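Alpha-2,3-sialyltransferase (Campylobacter jejuni, PDB 2P2V) is, in this N-terminal part, a monofunctional alpha-2,3-sialyltransferase that probably transfers sialic acid from a CMP-linked donor to an acceptor sugar. Local coordinates at residues N145-T149 with C204-D210; Y136-N140 with Y209-A213; I171-E175 with D231-A235. One frame throughout, in Å; residues are numbered along the deposited sequence.

Contact 1: N145-T149 with C204-D210. With CSF (cytidine-5'-monophosphate-3-fluoro-N-acetyl-neuraminic acid), chain O; EDO (1,2-ethanediol), chain K; EDO (1,2-ethanediol), chain D.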
loop_
_atom_site.group_PDB
_atom_site.type_symbol
_atom_site.label_atom_id
_atom_site.label_comp_id
_atom_site.label_asym_id
_atom_site.label_seq_id
_atom_site.Cartn_x
_atom_site.Cartn_y
_atom_site.Cartn_z
ATOM N N ASN A 145 14.942 -15.318 -21.344
ATOM C CA ASN A 145 15.912 -15.766 -20.337
ATOM C C ASN A 145 17.286 -15.175 -20.556
ATOM O O ASN A 145 18.300 -15.840 -20.398
ATOM C CB ASN A 145 15.950 -17.310 -20.335
ATOM C CG ASN A 145 16.712 -17.877 -19.159
ATOM O OD1 ASN A 145 16.656 -17.361 -18.028
ATOM N ND2 ASN A 145 17.445 -18.968 -19.419
ATOM N N LYS A 146 17.321 -13.909 -20.950
ATOM C CA LYS A 146 18.547 -13.143 -21.074
ATOM C C LYS A 146 18.618 -12.086 -19.982
ATOM O O LYS A 146 17.661 -11.332 -19.804
ATOM C CB LYS A 146 18.602 -12.458 -22.450
ATOM C CG LYS A 146 18.863 -13.438 -23.625
ATOM C CD LYS A 146 19.438 -12.699 -24.845
ATOM C CE LYS A 146 18.427 -11.797 -25.492
ATOM N NZ LYS A 146 19.021 -10.993 -26.652
ATOM N N ARG A 147 19.733 -12.011 -19.269
ATOM C CA ARG A 147 19.890 -11.049 -18.174
ATOM C C ARG A 147 21.192 -10.303 -18.287
ATOM O O ARG A 147 22.220 -10.899 -18.590
ATOM C CB ARG A 147 19.835 -11.766 -16.808
ATOM C CG ARG A 147 20.005 -10.831 -15.600
ATOM C CD ARG A 147 19.824 -11.661 -14.299
ATOM N NE ARG A 147 18.611 -12.465 -14.314
ATOM C CZ ARG A 147 18.342 -13.383 -13.386
ATOM N NH1 ARG A 147 19.202 -13.564 -12.393
ATOM N NH2 ARG A 147 17.238 -14.112 -13.432
ATOM N N ILE A 148 21.180 -9.006 -17.969
ATOM C CA ILE A 148 22.410 -8.249 -17.999
ATOM C C ILE A 148 23.272 -8.603 -16.790
ATOM O O ILE A 148 22.749 -8.988 -15.714
ATOM C CB ILE A 148 22.141 -6.739 -18.038
ATOM C CG1 ILE A 148 21.428 -6.269 -16.748
ATOM C CG2 ILE A 148 21.354 -6.355 -19.385
ATOM C CD1 ILE A 148 21.232 -4.704 -16.722
ATOM N N THR A 149 24.591 -8.492 -16.950
ATOM C CA THR A 149 25.524 -8.700 -15.825
ATOM C C THR A 149 25.618 -7.439 -14.997
ATOM O O THR A 149 25.119 -6.382 -15.430
ATOM C CB THR A 149 26.954 -9.092 -16.331
ATOM O OG1 THR A 149 27.449 -8.052 -17.187
ATOM C CG2 THR A 149 26.869 -10.377 -17.108
ATOM N N CYS A 204 21.944 -17.446 -18.645
ATOM C CA CYS A 204 21.169 -16.243 -18.965
ATOM C C CYS A 204 22.067 -15.054 -19.343
ATOM O O CYS A 204 21.595 -14.112 -19.976
ATOM C CB CYS A 204 20.236 -15.904 -17.799
ATOM S SG CYS A 204 21.054 -15.403 -16.285
ATOM N N HIS A 205 23.349 -15.091 -18.946
ATOM C CA HIS A 205 24.321 -14.034 -19.250
ATOM C C HIS A 205 25.093 -14.304 -20.535
ATOM O O HIS A 205 25.370 -15.452 -20.854
ATOM C CB HIS A 205 25.320 -13.822 -18.101
ATOM C CG HIS A 205 24.678 -13.479 -16.793
ATOM N ND1 HIS A 205 24.003 -12.299 -16.587
ATOM C CD2 HIS A 205 24.594 -14.167 -15.630
ATOM C CE1 HIS A 205 23.537 -12.268 -15.351
ATOM N NE2 HIS A 205 23.889 -13.388 -14.746
ATOM N N SER A 206 25.465 -13.255 -21.265
ATOM C CA SER A 206 26.250 -13.469 -22.488
ATOM C C SER A 206 26.976 -12.212 -22.869
ATOM O O SER A 206 26.487 -11.127 -22.652
ATOM C CB SER A 206 25.391 -13.976 -23.656
ATOM O OG SER A 206 24.644 -12.928 -24.283
ATOM N N LYS A 207 28.168 -12.375 -23.437
ATOM C CA LYS A 207 28.889 -11.272 -24.036
ATOM C C LYS A 207 28.046 -10.513 -25.052
ATOM O O LYS A 207 28.051 -9.297 -25.068
ATOM C CB LYS A 207 30.167 -11.820 -24.714
ATOM C CG LYS A 207 30.928 -10.740 -25.469
ATOM C CD LYS A 207 32.113 -11.338 -26.229
ATOM C CE LYS A 207 32.977 -10.247 -26.816
ATOM N NZ LYS A 207 34.181 -10.869 -27.481
ATOM N N GLU A 208 27.344 -11.219 -25.933
ATOM C CA GLU A 208 26.573 -10.552 -26.987
ATOM C C GLU A 208 25.480 -9.667 -26.406
ATOM O O GLU A 208 25.290 -8.494 -26.821
ATOM C CB GLU A 208 25.948 -11.575 -27.943
ATOM C CG GLU A 208 26.953 -12.347 -28.782
ATOM C CD GLU A 208 27.977 -13.081 -27.910
ATOM O OE1 GLU A 208 27.571 -13.871 -27.010
ATOM O OE2 GLU A 208 29.192 -12.831 -28.127
ATOM N N TYR A 209 24.772 -10.214 -25.422
ATOM C CA TYR A 209 23.697 -9.451 -24.796
ATOM C C TYR A 209 24.232 -8.281 -24.010
ATOM O O TYR A 209 23.696 -7.200 -24.128
ATOM C CB TYR A 209 22.792 -10.342 -23.944
ATOM C CG TYR A 209 21.543 -9.634 -23.441
ATOM C CD1 TYR A 209 20.689 -8.966 -24.317
ATOM C CD2 TYR A 209 21.227 -9.632 -22.076
ATOM C CE1 TYR A 209 19.547 -8.290 -23.840
ATOM C CE2 TYR A 209 20.089 -8.960 -21.590
ATOM C CZ TYR A 209 19.249 -8.310 -22.473
ATOM O OH TYR A 209 18.148 -7.660 -21.962
ATOM N N ASP A 210 25.278 -8.472 -23.192
ATOM C CA ASP A 210 25.867 -7.313 -22.483
ATOM C C ASP A 210 26.226 -6.227 -23.442
ATOM O O ASP A 210 25.883 -5.059 -23.222
ATOM C CB ASP A 210 27.109 -7.681 -21.688
ATOM C CG ASP A 210 26.784 -8.255 -20.328
ATOM O OD1 ASP A 210 25.580 -8.290 -19.934
ATOM O OD2 ASP A 210 27.752 -8.670 -19.636
HETATM C C5A CSF O . 27.707 -14.655 -10.853
HETATM C C4A CSF O . 28.113 -14.205 -12.252
HETATM C C2A CSF O . 27.961 -11.752 -11.526
HETATM O O6A CSF O . 27.704 -12.276 -10.205
HETATM C C6A CSF O . 28.200 -13.594 -9.852
HETATM C C3A CSF O . 27.579 -12.800 -12.570
HETATM O O4A CSF O . 27.547 -15.095 -13.204
HETATM N N5A CSF O . 28.399 -15.939 -10.608
HETATM C C7A CSF O . 27.727 -13.881 -8.431
HETATM C C8A CSF O . 28.200 -12.795 -7.473
HETATM C C9A CSF O . 27.648 -13.005 -6.048
HETATM O O9A CSF O . 28.191 -12.040 -5.116
HETATM O O8A CSF O . 29.662 -12.745 -7.512
HETATM O O7A CSF O . 26.294 -14.020 -8.443
HETATM C C1A CSF O . 27.045 -10.566 -11.793
HETATM O OBA CSF O . 26.972 -10.170 -12.991
HETATM O OAA CSF O . 26.424 -10.048 -10.825
HETATM O O1A CSF O . 29.294 -11.238 -11.761
HETATM O O2A CSF O . 31.286 -12.696 -11.603
HETATM N N1 CSF O . 33.245 -9.774 -15.154
HETATM C C2 CSF O . 33.570 -10.059 -16.515
HETATM N N3 CSF O . 34.433 -11.071 -16.826
HETATM C C4 CSF O . 35.002 -11.795 -15.835
HETATM C C5 CSF O . 34.699 -11.529 -14.494
HETATM C C6 CSF O . 33.814 -10.504 -14.172
HETATM C "C3'" CSF O . 30.215 -9.050 -13.827
HETATM C "C2'" CSF O . 30.863 -8.907 -15.191
HETATM C "C1'" CSF O . 32.328 -8.660 -14.830
HETATM O "O4'" CSF O . 32.415 -8.311 -13.430
HETATM C "C4'" CSF O . 31.109 -8.291 -12.855
HETATM P PA CSF O . 30.686 -11.473 -10.952
HETATM O "O5'" CSF O . 31.600 -10.215 -11.429
HETATM C "C5'" CSF O . 31.118 -8.873 -11.442
HETATM O "O3'" CSF O . 28.925 -8.448 -13.818
HETATM O "O2'" CSF O . 30.308 -7.760 -15.890
HETATM N N4 CSF O . 35.877 -12.806 -16.125
HETATM O O2 CSF O . 33.020 -9.386 -17.430
HETATM O O3A CSF O . 30.558 -11.332 -9.463
HETATM C C10 CSF O . 27.767 -16.847 -9.844
HETATM O O10 CSF O . 26.657 -16.653 -9.326
HETATM C C11 CSF O . 28.517 -18.142 -9.633
HETATM F F3A CSF O . 26.204 -12.824 -12.630
HETATM C C1 EDO K . 23.298 -12.612 -11.295
HETATM O O1 EDO K . 22.069 -12.049 -11.758
HETATM C C2 EDO K . 23.095 -14.089 -11.010
HETATM O O2 EDO K . 23.294 -14.766 -12.259
HETATM C C1 EDO D . 22.811 -8.001 -11.170
HETATM O O1 EDO D . 22.094 -9.160 -10.692
HETATM C C2 EDO D . 22.765 -8.016 -12.686
HETATM O O2 EDO D . 22.425 -9.338 -13.138
HETATM O O HOH W 1 17.392 -8.605 -19.690
HETATM O O HOH W 2 24.357 -10.668 -20.350
#

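Contact 2: Y136-N140 with Y209-A213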
loop_
_atom_site.group_PDB
_atom_site.type_symbol
_atom_site.label_atom_id
_atom_site.label_comp_id
_atom_site.label_asym_id
_atom_site.label_seq_id
_atom_site.Cartn_x
_atom_site.Cartn_y
_atom_site.Cartn_z
ATOM N N TYR A 136 12.870 -2.992 -22.187
ATOM C CA TYR A 136 13.653 -3.892 -23.030
ATOM C C TYR A 136 14.329 -5.017 -22.218
ATOM O O TYR A 136 14.287 -6.217 -22.612
ATOM C CB TYR A 136 14.708 -3.037 -23.793
ATOM C CG TYR A 136 15.971 -3.742 -24.215
ATOM C CD1 TYR A 136 17.087 -3.711 -23.412
ATOM C CD2 TYR A 136 16.072 -4.389 -25.455
ATOM C CE1 TYR A 136 18.248 -4.332 -23.774
ATOM C CE2 TYR A 136 17.278 -5.024 -25.854
ATOM C CZ TYR A 136 18.356 -4.967 -24.992
ATOM O OH TYR A 136 19.559 -5.568 -25.294
ATOM N N ILE A 137 14.887 -4.680 -21.072
ATOM C CA ILE A 137 15.515 -5.787 -20.226
ATOM C C ILE A 137 14.472 -6.697 -19.648
ATOM O O ILE A 137 14.710 -7.921 -19.531
ATOM C CB ILE A 137 16.533 -5.250 -19.197
ATOM C CG1 ILE A 137 15.880 -4.383 -18.064
ATOM C CG2 ILE A 137 17.673 -4.448 -19.924
ATOM C CD1 ILE A 137 16.853 -3.978 -16.908
ATOM N N LYS A 138 13.305 -6.173 -19.273
ATOM C CA LYS A 138 12.265 -7.096 -18.760
ATOM C C LYS A 138 11.725 -8.021 -19.817
ATOM O O LYS A 138 11.513 -9.222 -19.529
ATOM C CB LYS A 138 11.133 -6.329 -18.048
ATOM C CG LYS A 138 11.665 -5.551 -16.814
ATOM C CD LYS A 138 10.527 -5.319 -15.865
ATOM C CE LYS A 138 11.079 -5.273 -14.476
ATOM N NZ LYS A 138 10.060 -5.192 -13.447
ATOM N N TYR A 139 11.528 -7.506 -21.033
ATOM C CA TYR A 139 11.017 -8.311 -22.134
ATOM C C TYR A 139 12.033 -9.441 -22.405
ATOM O O TYR A 139 11.669 -10.614 -22.520
ATOM C CB TYR A 139 10.851 -7.459 -23.409
ATOM C CG TYR A 139 10.335 -8.232 -24.604
ATOM C CD1 TYR A 139 9.147 -8.970 -24.526
ATOM C CD2 TYR A 139 11.011 -8.197 -25.856
ATOM C CE1 TYR A 139 8.655 -9.672 -25.634
ATOM C CE2 TYR A 139 10.505 -8.906 -26.977
ATOM C CZ TYR A 139 9.350 -9.655 -26.852
ATOM O OH TYR A 139 8.813 -10.386 -27.906
ATOM N N ASN A 140 13.296 -9.085 -22.499
ATOM C CA ASN A 140 14.324 -10.147 -22.758
ATOM C C ASN A 140 14.531 -11.136 -21.626
ATOM O O ASN A 140 14.670 -12.351 -21.886
ATOM C CB ASN A 140 15.650 -9.538 -23.101
ATOM C CG ASN A 140 15.676 -9.002 -24.468
ATOM O OD1 ASN A 140 15.428 -9.713 -25.428
ATOM N ND2 ASN A 140 15.932 -7.735 -24.579
ATOM N N TYR A 209 24.772 -10.214 -25.422
ATOM C CA TYR A 209 23.697 -9.451 -24.796
ATOM C C TYR A 209 24.232 -8.281 -24.010
ATOM O O TYR A 209 23.696 -7.200 -24.128
ATOM C CB TYR A 209 22.792 -10.342 -23.944
ATOM C CG TYR A 209 21.543 -9.634 -23.441
ATOM C CD1 TYR A 209 20.689 -8.966 -24.317
ATOM C CD2 TYR A 209 21.227 -9.632 -22.076
ATOM C CE1 TYR A 209 19.547 -8.290 -23.840
ATOM C CE2 TYR A 209 20.089 -8.960 -21.590
ATOM C CZ TYR A 209 19.249 -8.310 -22.473
ATOM O OH TYR A 209 18.148 -7.660 -21.962
ATOM N N ASP A 210 25.278 -8.472 -23.192
ATOM C CA ASP A 210 25.867 -7.313 -22.483
ATOM C C ASP A 210 26.226 -6.227 -23.442
ATOM O O ASP A 210 25.883 -5.059 -23.222
ATOM C CB ASP A 210 27.109 -7.681 -21.688
ATOM C CG ASP A 210 26.784 -8.255 -20.328
ATOM O OD1 ASP A 210 25.580 -8.290 -19.934
ATOM O OD2 ASP A 210 27.752 -8.670 -19.636
ATOM N N ILE A 211 26.938 -6.588 -24.513
ATOM C CA ILE A 211 27.287 -5.595 -25.524
ATOM C C ILE A 211 26.078 -4.907 -26.161
ATOM O O ILE A 211 26.053 -3.707 -26.229
ATOM C CB ILE A 211 28.333 -6.121 -26.601
ATOM C CG1 ILE A 211 29.618 -6.518 -25.883
ATOM C CG2 ILE A 211 28.603 -5.012 -27.695
ATOM C CD1 ILE A 211 30.524 -7.390 -26.737
ATOM N N GLU A 212 25.068 -5.664 -26.600
ATOM C CA GLU A 212 23.863 -5.041 -27.164
ATOM C C GLU A 212 23.183 -4.057 -26.181
ATOM O O GLU A 212 22.759 -2.942 -26.552
ATOM C CB GLU A 212 22.885 -6.142 -27.538
ATOM C CG GLU A 212 21.592 -5.624 -28.171
ATOM C CD GLU A 212 20.593 -6.762 -28.295
ATOM O OE1 GLU A 212 20.738 -7.562 -29.244
ATOM O OE2 GLU A 212 19.695 -6.871 -27.419
ATOM N N ALA A 213 23.058 -4.487 -24.915
ATOM C CA ALA A 213 22.443 -3.652 -23.884
ATOM C C ALA A 213 23.242 -2.393 -23.669
ATOM O O ALA A 213 22.673 -1.313 -23.502
ATOM C CB ALA A 213 22.320 -4.433 -22.566
HETATM O O HOH W 1 17.392 -8.605 -19.690
HETATM O O HOH W 3 17.813 -8.670 -27.585
#

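Contact 3: I171-E175 with D231-A235. With CSF (cytidine-5'-monophosphate-3-fluoro-N-acetyl-neuraminic acid), chain O.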
loop_
_atom_site.group_PDB
_atom_site.type_symbol
_atom_site.label_atom_id
_atom_site.label_comp_id
_atom_site.label_asym_id
_atom_site.label_seq_id
_atom_site.Cartn_x
_atom_site.Cartn_y
_atom_site.Cartn_z
ATOM N N ILE A 171 35.805 -5.702 -17.035
ATOM C CA ILE A 171 34.782 -6.397 -17.823
ATOM C C ILE A 171 35.413 -7.254 -18.962
ATOM O O ILE A 171 35.970 -6.727 -19.915
ATOM C CB ILE A 171 33.666 -5.405 -18.273
ATOM C CG1 ILE A 171 32.840 -5.002 -17.032
ATOM C CG2 ILE A 171 32.753 -6.058 -19.310
ATOM C CD1 ILE A 171 31.883 -3.824 -17.208
ATOM N N ASP A 172 35.366 -8.575 -18.819
ATOM C CA ASP A 172 36.126 -9.495 -19.687
ATOM C C ASP A 172 35.291 -10.672 -20.203
ATOM O O ASP A 172 35.828 -11.653 -20.761
ATOM C CB ASP A 172 37.350 -10.014 -18.925
ATOM C CG ASP A 172 38.330 -8.906 -18.599
ATOM O OD1 ASP A 172 38.944 -8.353 -19.547
ATOM O OD2 ASP A 172 38.472 -8.573 -17.405
ATOM N N PHE A 173 33.978 -10.561 -19.984
ATOM C CA PHE A 173 32.981 -11.485 -20.524
ATOM C C PHE A 173 33.277 -12.957 -20.257
ATOM O O PHE A 173 32.843 -13.812 -21.013
ATOM C CB PHE A 173 32.799 -11.262 -22.029
ATOM C CG PHE A 173 32.488 -9.856 -22.397
ATOM C CD1 PHE A 173 33.375 -9.123 -23.160
ATOM C CD2 PHE A 173 31.304 -9.269 -21.987
ATOM C CE1 PHE A 173 33.097 -7.830 -23.519
ATOM C CE2 PHE A 173 30.998 -7.972 -22.334
ATOM C CZ PHE A 173 31.904 -7.242 -23.115
ATOM N N TYR A 174 34.005 -13.240 -19.181
ATOM C CA TYR A 174 34.332 -14.612 -18.782
ATOM C C TYR A 174 35.033 -15.413 -19.899
ATOM O O TYR A 174 34.727 -16.582 -20.125
ATOM C CB TYR A 174 33.076 -15.331 -18.249
ATOM C CG TYR A 174 32.395 -14.582 -17.114
ATOM C CD1 TYR A 174 31.481 -13.556 -17.385
ATOM C CD2 TYR A 174 32.681 -14.887 -15.778
ATOM C CE1 TYR A 174 30.859 -12.844 -16.354
ATOM C CE2 TYR A 174 32.061 -14.198 -14.736
ATOM C CZ TYR A 174 31.155 -13.182 -15.030
ATOM O OH TYR A 174 30.536 -12.490 -14.026
ATOM N N GLU A 175 35.979 -14.766 -20.579
ATOM C CA GLU A 175 36.777 -15.387 -21.644
ATOM C C GLU A 175 38.244 -15.515 -21.205
ATOM O O GLU A 175 38.679 -14.826 -20.275
ATOM C CB GLU A 175 36.653 -14.576 -22.939
ATOM C CG GLU A 175 35.204 -14.436 -23.420
ATOM C CD GLU A 175 35.063 -13.919 -24.844
ATOM O OE1 GLU A 175 36.067 -13.477 -25.439
ATOM O OE2 GLU A 175 33.931 -13.962 -25.375
ATOM N N ASP A 231 44.578 -4.514 -23.168
ATOM C CA ASP A 231 44.666 -5.914 -23.600
ATOM C C ASP A 231 43.394 -6.740 -23.362
ATOM O O ASP A 231 43.440 -7.982 -23.398
ATOM C CB ASP A 231 45.876 -6.588 -22.927
ATOM C CG ASP A 231 47.204 -5.967 -23.360
ATOM O OD1 ASP A 231 47.392 -5.782 -24.594
ATOM O OD2 ASP A 231 48.043 -5.659 -22.470
ATOM N N SER A 232 42.268 -6.055 -23.123
ATOM C CA SER A 232 41.016 -6.717 -22.772
ATOM C C SER A 232 40.113 -6.783 -23.971
ATOM O O SER A 232 40.079 -5.852 -24.784
ATOM C CB SER A 232 40.278 -5.904 -21.725
ATOM O OG SER A 232 39.889 -4.663 -22.307
ATOM N N ILE A 233 39.340 -7.864 -24.034
ATOM C CA ILE A 233 38.269 -8.050 -25.019
ATOM C C ILE A 233 37.369 -6.817 -25.195
ATOM O O ILE A 233 36.948 -6.483 -26.316
ATOM C CB ILE A 233 37.378 -9.241 -24.604
ATOM C CG1 ILE A 233 38.087 -10.572 -24.870
ATOM C CG2 ILE A 233 36.067 -9.211 -25.346
ATOM C CD1 ILE A 233 38.627 -10.728 -26.301
ATOM N N LEU A 234 37.039 -6.162 -24.083
ATOM C CA LEU A 234 36.117 -5.046 -24.144
ATOM C C LEU A 234 36.582 -4.009 -25.157
ATOM O O LEU A 234 35.755 -3.330 -25.775
ATOM C CB LEU A 234 35.955 -4.392 -22.767
ATOM C CG LEU A 234 34.878 -3.323 -22.657
ATOM C CD1 LEU A 234 33.506 -3.946 -22.636
ATOM C CD2 LEU A 234 35.094 -2.480 -21.421
ATOM N N ALA A 235 37.907 -3.867 -25.298
ATOM C CA ALA A 235 38.473 -2.739 -26.075
ATOM C C ALA A 235 38.235 -2.922 -27.586
ATOM O O ALA A 235 38.318 -1.956 -28.369
ATOM C CB ALA A 235 39.952 -2.573 -25.766
HETATM C C5A CSF O . 27.707 -14.655 -10.853
HETATM C C4A CSF O . 28.113 -14.205 -12.252
HETATM C C2A CSF O . 27.961 -11.752 -11.526
HETATM O O6A CSF O . 27.704 -12.276 -10.205
HETATM C C6A CSF O . 28.200 -13.594 -9.852
HETATM C C3A CSF O . 27.579 -12.800 -12.570
HETATM O O4A CSF O . 27.547 -15.095 -13.204
HETATM N N5A CSF O . 28.399 -15.939 -10.608
HETATM C C7A CSF O . 27.727 -13.881 -8.431
HETATM C C8A CSF O . 28.200 -12.795 -7.473
HETATM C C9A CSF O . 27.648 -13.005 -6.048
HETATM O O9A CSF O . 28.191 -12.040 -5.116
HETATM O O8A CSF O . 29.662 -12.745 -7.512
HETATM O O7A CSF O . 26.294 -14.020 -8.443
HETATM C C1A CSF O . 27.045 -10.566 -11.793
HETATM O OBA CSF O . 26.972 -10.170 -12.991
HETATM O OAA CSF O . 26.424 -10.048 -10.825
HETATM O O1A CSF O . 29.294 -11.238 -11.761
HETATM O O2A CSF O . 31.286 -12.696 -11.603
HETATM N N1 CSF O . 33.245 -9.774 -15.154
HETATM C C2 CSF O . 33.570 -10.059 -16.515
HETATM N N3 CSF O . 34.433 -11.071 -16.826
HETATM C C4 CSF O . 35.002 -11.795 -15.835
HETATM C C5 CSF O . 34.699 -11.529 -14.494
HETATM C C6 CSF O . 33.814 -10.504 -14.172
HETATM C "C3'" CSF O . 30.215 -9.050 -13.827
HETATM C "C2'" CSF O . 30.863 -8.907 -15.191
HETATM C "C1'" CSF O . 32.328 -8.660 -14.830
HETATM O "O4'" CSF O . 32.415 -8.311 -13.430
HETATM C "C4'" CSF O . 31.109 -8.291 -12.855
HETATM P PA CSF O . 30.686 -11.473 -10.952
HETATM O "O5'" CSF O . 31.600 -10.215 -11.429
HETATM C "C5'" CSF O . 31.118 -8.873 -11.442
HETATM O "O3'" CSF O . 28.925 -8.448 -13.818
HETATM O "O2'" CSF O . 30.308 -7.760 -15.890
HETATM N N4 CSF O . 35.877 -12.806 -16.125
HETATM O O2 CSF O . 33.020 -9.386 -17.430
HETATM O O3A CSF O . 30.558 -11.332 -9.463
HETATM C C10 CSF O . 27.767 -16.847 -9.844
HETATM O O10 CSF O . 26.657 -16.653 -9.326
HETATM C C11 CSF O . 28.517 -18.142 -9.633
HETATM F F3A CSF O . 26.204 -12.824 -12.630
#

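Contact 1: N145-T149 with C204-D210
Lys-146 runs across one face of the Tyr-209 ring. Its CB sits 4.0 Å from the ring centroid, a CH-pi contact. CD reaches the rim near CG of Tyr-209, and the bend at chi3 (-69°) then keeps the chain close to the ring: CE lies 3.8 Å and NZ 3.5 Å from Tyr-209 CD1. Next along the chain, Arg-147 N donates to Cys-204 O, while Arg-147 O accepts from His-205 ND1 at 3.0 Å, the donor standing well above the carbonyl plane and the bond bent to 135° at the hydrogen. The other imidazole nitrogen, His-205 NE2, is hydrogen-bonded to an ethanediol, probably from the crystallisation liquor, and lies 3.2 Å from F3A of the donor analogue. Thr-149 closes the contact against Asp-210: its N donates to OD1 at 3.2 Å, and its OG1 donates to OD2 at 2.5 Å from above the carboxylate plane. The same OG1 accepts from ribose O2' of the analogue (3.2 Å), making Asp-210 a second-shell residue behind Thr-149. A water accepts from Ser-206 N and lies within hydrogen-bonding distance of both Arg-147 O and Asp-210 OD1, bridging the two segments. Arg-147 turns its guanidinium to Glu-141, a salt bridge to helix 131-144. Residues 145-149 thus join helix 131-144 to helix 150-161, laid against the turn that starts helix 207-221, whose N-cap is Ser-206.

Contact 2: Y136-N140 with Y209-A213
A chi1 of 154° swings the Tyr-136 ring out from its helix, roughly opposite the backbone N, and a nearly straight Glu-212 chain, with CG and CD both trans, comes to meet it. The two join where Tyr-136 OH donates to Glu-212 OE2, a very short bond of 2.5 Å, with the carboxylate oxygen at the edge of the phenol ring and in its plane. A water also donates to Glu-212 OE2 (2.6 Å) and weakly to Asn-140 OD1, a second, weaker link between the helices. Further in, Tyr-136 and Tyr-209 approach from opposite directions with their planes 35° apart, neither stacked nor edge-to-face; Tyr-136 OH is 3.1 Å from Tyr-209 CE1. The Asn-140 amide nitrogen lies 3.3 Å above one face of the Tyr-136 ring, towards its rim. Tyr-209 reaches across to helix 131-144: its OH comes within 3.3 Å of Asn-140 CB and also touches Ile-137 CG2. That buried hydroxyl donates to a water (2.6 Å), which in turn donates to the carbonyls of Ile-137 and Lys-146. Ala-213 CB, 4.0 Å from Tyr-136 OH, fills in beside the phenol. The two helical segments run nearly antiparallel, at 155°, but their axes stay 12.5 Å apart, so long side chains bridge the gap. Helix 207-221 also meets helix 150-161, through Asp-210 and Ala-213 on Val-152. Helix 131-144 turns Lys-138 and Tyr-139 to the second subunit, where Tyr-139 OH is hydrogen-bonded to His-78 of that subunit.

Contact 3: I171-E175 with D231-A235
Apolar packing, with no hydrogen bond across it, joins two loops that follow the neighbouring parallel strands 165-169 and 224-227. The Phe-173 ring meets both Ile-233 and Leu-234. Ile-233 CG2 lies at its edge, 3.5 Å from CD1, and the Leu-234 side chain crosses that of Phe-173 at about a right angle, its CD1 3.7 Å from CZ. Ile-171 CG2 covers part of one face of the same ring and lies 4.0 Å from Leu-234 CD1. At the outer margin Glu-175 lies across Ile-233, its OE1 3.6 Å from CG1. Strand 165-169, helix 207-221 and strand 224-227 form a beta-alpha-beta crossover of a Rossmann-like sheet, and the loop 171-175, following the first of these strands, holds the nucleotide, as is usual for such folds. Phe-173 and Tyr-174 both have positive phi (51° and 56°), a tight turn that presents three successive N-H groups to cytosine. Asp-172 N donates to O2 of the donor analogue at 2.8 Å, and Phe-173 N donates to the same O2 at 3.0 Å. Tyr-174 N donates to N3 of the base at 3.2 Å. These acceptors lie on the hydrogen-bonding edge of the base. Tyr-174 lays its ring over the base, with C4 of cytosine above the ring centre, and its OH donates to phosphate O2A at 2.5 Å. The CB of Phe-173 points toward 231-235, where its ring packs. Asp-172 OD1 rests against Ser-232 CB, whereas its OD2 is hydrogen-bonded to Ser-30; Ser-232 OG turns to Cys-229 O.

Helix 207-221 connects all three contacts. Contacts 1 and 2, with centres about 7 Å apart, share Tyr-209 and Asp-210, and Ile-148 CG2 of the first packs 3.8 Å from Ala-213 CB of the second. Contact 3 meets the same helix from elsewhere: Phe-173 CE2 is 4.0 Å from Asp-210 CB, and Phe-173 CZ is 3.7 Å from Ile-211 CG1. Contacts 1 and 3, centres about 14 Å apart, both touch the donor analogue, the former at the ribose and the fluorinated sugar, the latter chiefly at cytosine and phosphate. Contact 2 lies behind contact 1; the Tyr-209 side chain is about 11 Å from the ligand.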